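Long-range contacts in internalin C2 (Listeria monocytogenes serotype 4b str. F2365, PDB 4FHO), which is a leucine-rich-repeat protein of the internalin family and probably takes part in bacterial adhesion to, or invasion of, host cells: residues Y141-Q146 with Y161-N166; L156-Y161 with L178-T183; N189-I194 with N211-V216. One frame throughout, in Å; residues are numbered along the deposited sequence.

Contact 1 (Y141-Q146 with Y161-N166); sequences YLDLNQ and YLSIGN
Asp143 and Ser163 meet where two neighbouring turns of a leucine-rich-repeat solenoid leave its parallel sheet, strand 139-141 lying beside strand 161-163. Followed from CB outward, every side-chain atom of Asp143 meets the next turn. Its CB lies 3.6 Å from Gly165 O. Because CG stands anti to its own carbonyl carbon (chi1 -55°), the carboxylate swings towards the second segment, where CG meets the Ser163 hydroxyl. At the tip, Ser163 OG sits equally close to both carboxylate oxygens, 2.7 Å from OD1 and from OD2 of Asp143. OD1 also receives a weak bond from Gly165 N at 2.8 Å, bent to 130° at the hydrogen. The carboxylate thus bridges the strand end and the loop beyond it.

Backbone bonds flank this side chain. Leu142 N donates to Ser163 O at 2.7 Å, next to the parallel bridge of Tyr141 with Ser163. Further on, Leu144 N binds Gly165 O at 3.0 Å. Leu142 CB packs on Ile164 CG2 on the buried side, whereas the methyl CD2 of Leu144 lies alongside Asn166 CB nearer the surface. The Asn145 side chain serves its own loop and the turn before: ND2 binds Leu142 O and Leu120 O, and OD1 accepts from Thr123 N. On the sheet face that carries Ser163, the two tyrosine rings meet obliquely, planes at 52°, and Tyr141 CE2 comes within 3.4 Å of Tyr161 CE1.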
loop_
_atom_site.group_PDB
_atom_site.type_symbol
_atom_site.label_atom_id
_atom_site.label_comp_id
_atom_site.label_asym_id
_atom_site.label_seq_id
_atom_site.Cartn_x
_atom_site.Cartn_y
_atom_site.Cartn_z
ATOM N N TYR A 141 2.935 1.881 3.997
ATOM C CA TYR A 141 2.233 1.935 5.285
ATOM C C TYR A 141 1.715 0.548 5.653
ATOM O O TYR A 141 0.859 0.002 4.963
ATOM C CB TYR A 141 1.057 2.914 5.258
ATOM C CG TYR A 141 1.332 4.312 4.759
ATOM C CD1 TYR A 141 1.300 4.611 3.391
ATOM C CD2 TYR A 141 1.562 5.372 5.655
ATOM C CE1 TYR A 141 1.525 5.921 2.924
ATOM C CE2 TYR A 141 1.800 6.677 5.197
ATOM C CZ TYR A 141 1.773 6.945 3.835
ATOM O OH TYR A 141 1.990 8.217 3.373
ATOM N N LEU A 142 2.186 0.021 6.779
ATOM C CA LEU A 142 1.750 -1.271 7.314
ATOM C C LEU A 142 1.134 -1.180 8.720
ATOM O O LEU A 142 0.988 -2.193 9.389
ATOM C CB LEU A 142 2.955 -2.215 7.315
ATOM C CG LEU A 142 3.479 -2.638 5.936
ATOM C CD1 LEU A 142 4.718 -3.531 6.066
ATOM C CD2 LEU A 142 2.435 -3.348 5.082
ATOM N N ASP A 143 0.711 0.020 9.125
ATOM C CA ASP A 143 0.268 0.299 10.501
ATOM C C ASP A 143 -1.036 -0.379 10.847
ATOM O O ASP A 143 -1.852 -0.583 9.973
ATOM C CB ASP A 143 0.042 1.802 10.716
ATOM C CG ASP A 143 1.253 2.608 10.355
ATOM O OD1 ASP A 143 2.149 2.752 11.197
ATOM O OD2 ASP A 143 1.332 3.022 9.187
ATOM N N LEU A 144 -1.210 -0.715 12.125
ATOM C CA LEU A 144 -2.501 -1.189 12.668
ATOM C C LEU A 144 -2.920 -2.559 12.068
ATOM O O LEU A 144 -4.062 -2.772 11.684
ATOM C CB LEU A 144 -3.590 -0.115 12.520
ATOM C CG LEU A 144 -3.303 1.240 13.214
ATOM C CD1 LEU A 144 -4.057 2.410 12.574
ATOM C CD2 LEU A 144 -3.689 1.073 14.662
ATOM N N ASN A 145 -1.955 -3.454 11.977
ATOM C CA ASN A 145 -2.143 -4.835 11.559
ATOM C C ASN A 145 -1.622 -5.748 12.683
ATOM O O ASN A 145 -1.535 -5.318 13.839
ATOM C CB ASN A 145 -1.459 -5.000 10.193
ATOM C CG ASN A 145 -2.229 -4.303 9.083
ATOM O OD1 ASN A 145 -3.377 -4.603 8.863
ATOM N ND2 ASN A 145 -1.603 -3.353 8.409
ATOM N N GLN A 146 -1.325 -7.007 12.384
ATOM C CA GLN A 146 -0.728 -7.923 13.367
ATOM C C GLN A 146 0.496 -8.595 12.753
ATOM O O GLN A 146 0.647 -9.806 12.816
ATOM C CB GLN A 146 -1.776 -8.936 13.856
ATOM C CG GLN A 146 -2.969 -8.259 14.527
ATOM C CD GLN A 146 -4.043 -9.211 15.014
ATOM O OE1 GLN A 146 -3.793 -10.389 15.269
ATOM N NE2 GLN A 146 -5.257 -8.691 15.151
ATOM N N TYR A 161 10.076 5.822 2.973
ATOM C CA TYR A 161 9.117 5.994 4.084
ATOM C C TYR A 161 8.535 4.639 4.430
ATOM O O TYR A 161 7.899 4.012 3.576
ATOM C CB TYR A 161 8.019 6.964 3.659
ATOM C CG TYR A 161 7.045 7.373 4.745
ATOM C CD1 TYR A 161 6.009 6.520 5.132
ATOM C CD2 TYR A 161 7.123 8.628 5.359
ATOM C CE1 TYR A 161 5.103 6.885 6.120
ATOM C CE2 TYR A 161 6.202 9.005 6.345
ATOM C CZ TYR A 161 5.200 8.120 6.721
ATOM O OH TYR A 161 4.275 8.438 7.686
ATOM N N LEU A 162 8.749 4.196 5.670
ATOM C CA LEU A 162 8.192 2.933 6.174
ATOM C C LEU A 162 7.457 3.201 7.478
ATOM O O LEU A 162 8.056 3.679 8.433
ATOM C CB LEU A 162 9.282 1.881 6.396
ATOM C CG LEU A 162 8.880 0.502 6.960
ATOM C CD1 LEU A 162 7.795 -0.180 6.117
ATOM C CD2 LEU A 162 10.078 -0.426 7.115
ATOM N N SER A 163 6.174 2.844 7.520
ATOM C CA SER A 163 5.358 2.989 8.700
ATOM C C SER A 163 4.854 1.607 9.109
ATOM O O SER A 163 4.112 0.977 8.364
ATOM C CB SER A 163 4.218 3.947 8.379
ATOM O OG SER A 163 3.591 4.371 9.541
ATOM N N ILE A 164 5.256 1.162 10.301
ATOM C CA ILE A 164 4.933 -0.164 10.849
ATOM C C ILE A 164 4.389 -0.106 12.285
ATOM O O ILE A 164 4.404 -1.112 12.995
ATOM C CB ILE A 164 6.159 -1.112 10.779
ATOM C CG1 ILE A 164 7.373 -0.516 11.501
ATOM C CG2 ILE A 164 6.492 -1.445 9.325
ATOM C CD1 ILE A 164 8.466 -1.529 11.781
ATOM N N GLY A 165 3.842 1.043 12.687
ATOM C CA GLY A 165 3.298 1.227 14.034
ATOM C C GLY A 165 2.102 0.349 14.343
ATOM O O GLY A 165 1.415 -0.074 13.435
ATOM N N ASN A 166 1.903 0.017 15.617
ATOM C CA ASN A 166 0.810 -0.867 16.064
ATOM C C ASN A 166 0.825 -2.224 15.346
ATOM O O ASN A 166 -0.115 -2.580 14.640
ATOM C CB ASN A 166 -0.553 -0.163 15.931
ATOM C CG ASN A 166 -0.633 1.104 16.753
ATOM O OD1 ASN A 166 -0.910 1.054 17.943
ATOM N ND2 ASN A 166 -0.387 2.236 16.125
#

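Contact 2 (L156-Y161 with L178-T183)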
loop_
_atom_site.group_PDB
_atom_site.type_symbol
_atom_site.label_atom_id
_atom_site.label_comp_id
_atom_site.label_asym_id
_atom_site.label_seq_id
_atom_site.Cartn_x
_atom_site.Cartn_y
_atom_site.Cartn_z
ATOM N N LEU A 156 13.610 -4.437 -0.476
ATOM C CA LEU A 156 12.917 -3.220 -0.928
ATOM C C LEU A 156 13.816 -1.998 -0.717
ATOM O O LEU A 156 13.542 -1.105 0.107
ATOM C CB LEU A 156 11.563 -3.075 -0.234
ATOM C CG LEU A 156 10.604 -4.265 -0.376
ATOM C CD1 LEU A 156 9.253 -3.954 0.240
ATOM C CD2 LEU A 156 10.433 -4.716 -1.822
ATOM N N THR A 157 14.872 -1.960 -1.526
ATOM C CA THR A 157 15.969 -0.993 -1.381
ATOM C C THR A 157 15.642 0.420 -1.858
ATOM O O THR A 157 16.423 1.331 -1.604
ATOM C CB THR A 157 17.233 -1.479 -2.131
ATOM O OG1 THR A 157 16.906 -1.679 -3.509
ATOM C CG2 THR A 157 17.755 -2.783 -1.543
ATOM N N ASN A 158 14.507 0.618 -2.531
ATOM C CA ASN A 158 14.003 1.980 -2.848
ATOM C C ASN A 158 13.131 2.649 -1.767
ATOM O O ASN A 158 12.679 3.781 -1.968
ATOM C CB ASN A 158 13.297 1.975 -4.216
ATOM C CG ASN A 158 14.260 1.673 -5.363
ATOM O OD1 ASN A 158 15.282 2.338 -5.512
ATOM N ND2 ASN A 158 13.932 0.678 -6.175
ATOM N N LEU A 159 12.917 1.981 -0.629
ATOM C CA LEU A 159 12.023 2.507 0.420
ATOM C C LEU A 159 12.610 3.780 1.059
ATOM O O LEU A 159 13.747 3.768 1.528
ATOM C CB LEU A 159 11.712 1.454 1.504
ATOM C CG LEU A 159 10.624 0.404 1.206
ATOM C CD1 LEU A 159 10.582 -0.677 2.272
ATOM C CD2 LEU A 159 9.251 1.032 1.057
ATOM N N GLN A 160 11.839 4.866 1.006
ATOM C CA GLN A 160 12.130 6.145 1.685
ATOM C C GLN A 160 11.307 6.331 2.966
ATOM O O GLN A 160 11.776 6.963 3.913
ATOM C CB GLN A 160 11.819 7.319 0.744
ATOM C CG GLN A 160 12.661 7.333 -0.534
ATOM C CD GLN A 160 12.315 8.487 -1.462
ATOM O OE1 GLN A 160 12.004 9.592 -1.014
ATOM N NE2 GLN A 160 12.366 8.234 -2.765
ATOM N N TYR A 161 10.076 5.822 2.973
ATOM C CA TYR A 161 9.117 5.994 4.084
ATOM C C TYR A 161 8.535 4.639 4.430
ATOM O O TYR A 161 7.899 4.012 3.576
ATOM C CB TYR A 161 8.019 6.964 3.659
ATOM C CG TYR A 161 7.045 7.373 4.745
ATOM C CD1 TYR A 161 6.009 6.520 5.132
ATOM C CD2 TYR A 161 7.123 8.628 5.359
ATOM C CE1 TYR A 161 5.103 6.885 6.120
ATOM C CE2 TYR A 161 6.202 9.005 6.345
ATOM C CZ TYR A 161 5.200 8.120 6.721
ATOM O OH TYR A 161 4.275 8.438 7.686
ATOM N N LEU A 178 18.081 -0.902 3.816
ATOM C CA LEU A 178 17.162 0.106 3.256
ATOM C C LEU A 178 17.768 1.503 3.454
ATOM O O LEU A 178 17.278 2.308 4.238
ATOM C CB LEU A 178 15.759 -0.014 3.873
ATOM C CG LEU A 178 15.135 -1.407 3.952
ATOM C CD1 LEU A 178 13.684 -1.300 4.392
ATOM C CD2 LEU A 178 15.278 -2.164 2.640
ATOM N N SER A 179 18.837 1.768 2.705
ATOM C CA SER A 179 19.700 2.947 2.912
ATOM C C SER A 179 19.082 4.278 2.483
ATOM O O SER A 179 19.591 5.331 2.869
ATOM C CB SER A 179 21.059 2.753 2.225
ATOM O OG SER A 179 20.914 2.586 0.827
ATOM N N LYS A 180 17.994 4.246 1.709
ATOM C CA LYS A 180 17.257 5.475 1.356
ATOM C C LYS A 180 16.226 5.940 2.393
ATOM O O LYS A 180 15.646 7.017 2.210
ATOM C CB LYS A 180 16.603 5.330 -0.023
ATOM C CG LYS A 180 17.595 5.080 -1.149
ATOM C CD LYS A 180 16.884 5.063 -2.488
ATOM C CE LYS A 180 17.825 4.708 -3.621
ATOM N NZ LYS A 180 17.047 4.477 -4.870
ATOM N N LEU A 181 15.990 5.166 3.463
ATOM C CA LEU A 181 14.945 5.513 4.451
ATOM C C LEU A 181 15.215 6.835 5.168
ATOM O O LEU A 181 16.268 6.992 5.802
ATOM C CB LEU A 181 14.754 4.434 5.531
ATOM C CG LEU A 181 13.901 3.202 5.261
ATOM C CD1 LEU A 181 13.910 2.338 6.508
ATOM C CD2 LEU A 181 12.476 3.552 4.851
ATOM N N THR A 182 14.266 7.765 5.056
ATOM C CA THR A 182 14.257 9.006 5.836
ATOM C C THR A 182 13.266 8.990 7.012
ATOM O O THR A 182 13.484 9.718 7.988
ATOM C CB THR A 182 14.007 10.236 4.940
ATOM O OG1 THR A 182 12.859 10.007 4.117
ATOM C CG2 THR A 182 15.212 10.503 4.053
ATOM N N THR A 183 12.199 8.188 6.932
ATOM C CA THR A 183 11.225 8.055 8.016
ATOM C C THR A 183 10.980 6.594 8.353
ATOM O O THR A 183 10.670 5.779 7.460
ATOM C CB THR A 183 9.896 8.740 7.658
ATOM O OG1 THR A 183 10.137 10.123 7.378
ATOM C CG2 THR A 183 8.878 8.599 8.797
HETATM O O HOH W 1 16.014 2.180 0.933
#
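Lys180 reaches across to Asn158 where two type I turns, Leu156-Leu159 and Leu178-Leu181, sit one beside the other at the entrance to successive strands of the leucine-rich-repeat solenoid. Extended beyond CG, the lysine chain runs past Thr157 O and lies alongside the asparagine, both side chains pointing the same way. Its NZ donates to Asn158 OD1 at 2.8 Å, in the carbonyl plane.

A second polar centre is Gln160 O, gripped by three donors. Thr182 N, 2.9 Å away, uses a lone pair in the carbonyl plane; Thr183 N is longer at 3.3 Å but straight, 165° at the hydrogen. Thr182 OG1 approaches from above the plane, placed there by a chi1 of 50° that sets the hydroxyl between its backbone N and carbonyl carbon. These bonds lead into the parallel bridge of Tyr161 with Thr183, where Thr183 CB rests 3.6 Å from Tyr161 CD2.

Towards the core, Leu159 and Leu178 lie side by side with their CD1 methyls in contact, and Leu159 CB packs against Leu181 CD2.

In the second shell, Asn158 ND2 binds Ser135 O in the turn before, which is consistent with the amide being held so that OD1 faces the lysine. Between the two turns, water 1 donates to Thr157 O and Leu159 O, and accepts from Lys180 N at 3.0 Å.

Contact 3 (N189-I194 with N211-V216); sequences NKISDI and NQISDV
An asparagine that recurs from turn to turn of the leucine-rich-repeat solenoid, here Asn189 followed by Asn211, opens this contact between consecutive loops beyond the sheet. The amide oxygen OD1 of Asn211 accepts from Ile191 N at 3.0 Å, the donor tilted 24° from the carbonyl plane, while its ND2 binds Ala186 O. One side chain thereby joins backbone atoms at two places in the preceding turn. Gln212 N then donates to Ile191 O at 2.8 Å. The Gln212 side chain, bent at chi2 (94°), folds back across Lys190; NE2 donates to Asn189 O at 3.3 Å, close to its own amide plane, and OE1 lies 3.5 Å from Lys190 CA.

Apolar packing continues the contact. Ile194 and Ile213 cross at about a right angle, with Ile194 CG2 3.6 Å from Ile213 CD1, and the latter methyl also meets Ile191 CG2. Near the far end, water 2 donates to both Ser192 O and Asp215 O, bridging the backbones where they diverge.

The first loop follows strand 183-185 and the second follows strand 205-207. Inward, Ile191 packs on Leu172 and Ile194 on Leu219, while Ile213 touches Leu230, just past the final strand, 227-229.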
loop_
_atom_site.group_PDB
_atom_site.type_symbol
_atom_site.label_atom_id
_atom_site.label_comp_id
_atom_site.label_asym_id
_atom_site.label_seq_id
_atom_site.Cartn_x
_atom_site.Cartn_y
_atom_site.Cartn_z
ATOM N N ASN A 189 5.203 -1.601 19.202
ATOM C CA ASN A 189 5.703 -2.852 18.660
ATOM C C ASN A 189 6.436 -3.594 19.806
ATOM O O ASN A 189 6.205 -3.274 20.978
ATOM C CB ASN A 189 6.577 -2.540 17.436
ATOM C CG ASN A 189 5.779 -2.439 16.161
ATOM O OD1 ASN A 189 5.176 -3.421 15.712
ATOM N ND2 ASN A 189 5.789 -1.266 15.554
ATOM N N LYS A 190 7.265 -4.579 19.489
ATOM C CA LYS A 190 8.045 -5.313 20.485
ATOM C C LYS A 190 9.538 -5.156 20.197
ATOM O O LYS A 190 10.298 -6.104 20.318
ATOM C CB LYS A 190 7.611 -6.789 20.490
ATOM C CG LYS A 190 6.142 -7.019 20.825
ATOM C CD LYS A 190 5.886 -6.962 22.330
ATOM C CE LYS A 190 4.412 -6.763 22.657
ATOM N NZ LYS A 190 3.523 -7.747 21.974
ATOM N N ILE A 191 9.962 -3.932 19.866
ATOM C CA ILE A 191 11.350 -3.661 19.485
ATOM C C ILE A 191 12.169 -3.439 20.771
ATOM O O ILE A 191 11.754 -2.672 21.651
ATOM C CB ILE A 191 11.440 -2.446 18.514
ATOM C CG1 ILE A 191 10.684 -2.753 17.200
ATOM C CG2 ILE A 191 12.890 -2.075 18.211
ATOM C CD1 ILE A 191 10.367 -1.535 16.343
ATOM N N SER A 192 13.298 -4.138 20.892
ATOM C CA SER A 192 14.298 -3.877 21.958
ATOM C C SER A 192 15.704 -3.518 21.488
ATOM O O SER A 192 16.410 -2.820 22.201
ATOM C CB SER A 192 14.372 -5.066 22.926
ATOM O OG SER A 192 14.593 -6.275 22.232
ATOM N N ASP A 193 16.115 -4.028 20.331
ATOM C CA ASP A 193 17.433 -3.776 19.753
ATOM C C ASP A 193 17.166 -2.873 18.561
ATOM O O ASP A 193 16.389 -3.240 17.706
ATOM C CB ASP A 193 18.054 -5.119 19.309
ATOM C CG ASP A 193 19.518 -5.014 18.899
ATOM O OD1 ASP A 193 20.026 -3.910 18.628
ATOM O OD2 ASP A 193 20.174 -6.075 18.845
ATOM N N ILE A 194 17.786 -1.693 18.522
ATOM C CA ILE A 194 17.749 -0.806 17.337
ATOM C C ILE A 194 19.116 -0.678 16.632
ATOM O O ILE A 194 19.307 0.234 15.826
ATOM C CB ILE A 194 17.119 0.589 17.650
ATOM C CG1 ILE A 194 17.900 1.364 18.711
ATOM C CG2 ILE A 194 15.677 0.418 18.097
ATOM C CD1 ILE A 194 17.568 2.844 18.717
ATOM N N ASN A 211 7.890 0.877 22.854
ATOM C CA ASN A 211 8.730 -0.274 22.566
ATOM C C ASN A 211 9.547 -0.533 23.838
ATOM O O ASN A 211 9.297 0.104 24.857
ATOM C CB ASN A 211 9.578 0.022 21.329
ATOM C CG ASN A 211 8.809 -0.161 20.038
ATOM O OD1 ASN A 211 8.512 -1.297 19.625
ATOM N ND2 ASN A 211 8.487 0.945 19.382
ATOM N N GLN A 212 10.478 -1.484 23.798
ATOM C CA GLN A 212 11.222 -1.922 24.989
ATOM C C GLN A 212 12.718 -1.712 24.761
ATOM O O GLN A 212 13.497 -2.657 24.805
ATOM C CB GLN A 212 10.881 -3.394 25.311
ATOM C CG GLN A 212 9.395 -3.624 25.599
ATOM C CD GLN A 212 8.599 -4.064 24.379
ATOM O OE1 GLN A 212 8.832 -5.151 23.841
ATOM N NE2 GLN A 212 7.636 -3.237 23.950
ATOM N N ILE A 213 13.093 -0.449 24.552
ATOM C CA ILE A 213 14.440 -0.044 24.125
ATOM C C ILE A 213 15.233 0.509 25.321
ATOM O O ILE A 213 14.756 1.404 26.017
ATOM C CB ILE A 213 14.362 1.001 22.986
ATOM C CG1 ILE A 213 13.748 0.369 21.722
ATOM C CG2 ILE A 213 15.738 1.573 22.659
ATOM C CD1 ILE A 213 13.292 1.363 20.676
ATOM N N SER A 214 16.426 -0.050 25.550
ATOM C CA SER A 214 17.378 0.377 26.597
ATOM C C SER A 214 18.575 1.174 26.059
ATOM O O SER A 214 19.038 2.108 26.720
ATOM C CB SER A 214 17.948 -0.851 27.328
ATOM O OG SER A 214 16.962 -1.520 28.091
ATOM N N ASP A 215 19.073 0.788 24.881
ATOM C CA ASP A 215 20.341 1.272 24.325
ATOM C C ASP A 215 20.044 2.058 23.044
ATOM O O ASP A 215 19.578 1.476 22.068
ATOM C CB ASP A 215 21.241 0.055 24.041
ATOM C CG ASP A 215 22.637 0.422 23.527
ATOM O OD1 ASP A 215 23.044 1.606 23.555
ATOM O OD2 ASP A 215 23.346 -0.516 23.094
ATOM N N VAL A 216 20.295 3.373 23.067
ATOM C CA VAL A 216 20.153 4.244 21.872
ATOM C C VAL A 216 21.492 4.653 21.216
ATOM O O VAL A 216 21.508 5.525 20.343
ATOM C CB VAL A 216 19.234 5.474 22.148
ATOM C CG1 VAL A 216 17.815 4.997 22.426
ATOM C CG2 VAL A 216 19.759 6.347 23.280
HETATM O O HOH W 2 18.953 -1.298 21.843
#

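How the contacts relate
All three contacts join successive turns of one solenoid; contact 1 is the most enclosed and contact 3 the most exposed. Contact 2 lies where the chain enters the parallel sheet, contact 1 where it leaves, and contact 3 in the loops beyond, towards the carboxyl end. Contacts 1 and 2 share Tyr161 on strand 161-163; Leu162 N probably bonds to Thr183 O between them. Asn189 ND2 of contact 3 bonds to Ile164 O of contact 1, but contact 3 does not touch contact 2. The chemistry shifts with place: a carboxylate joins contact 1 directly, a lysine-amide pair and a three-donor carbonyl mark contact 2, and neutral amides grip the backbone in contact 3.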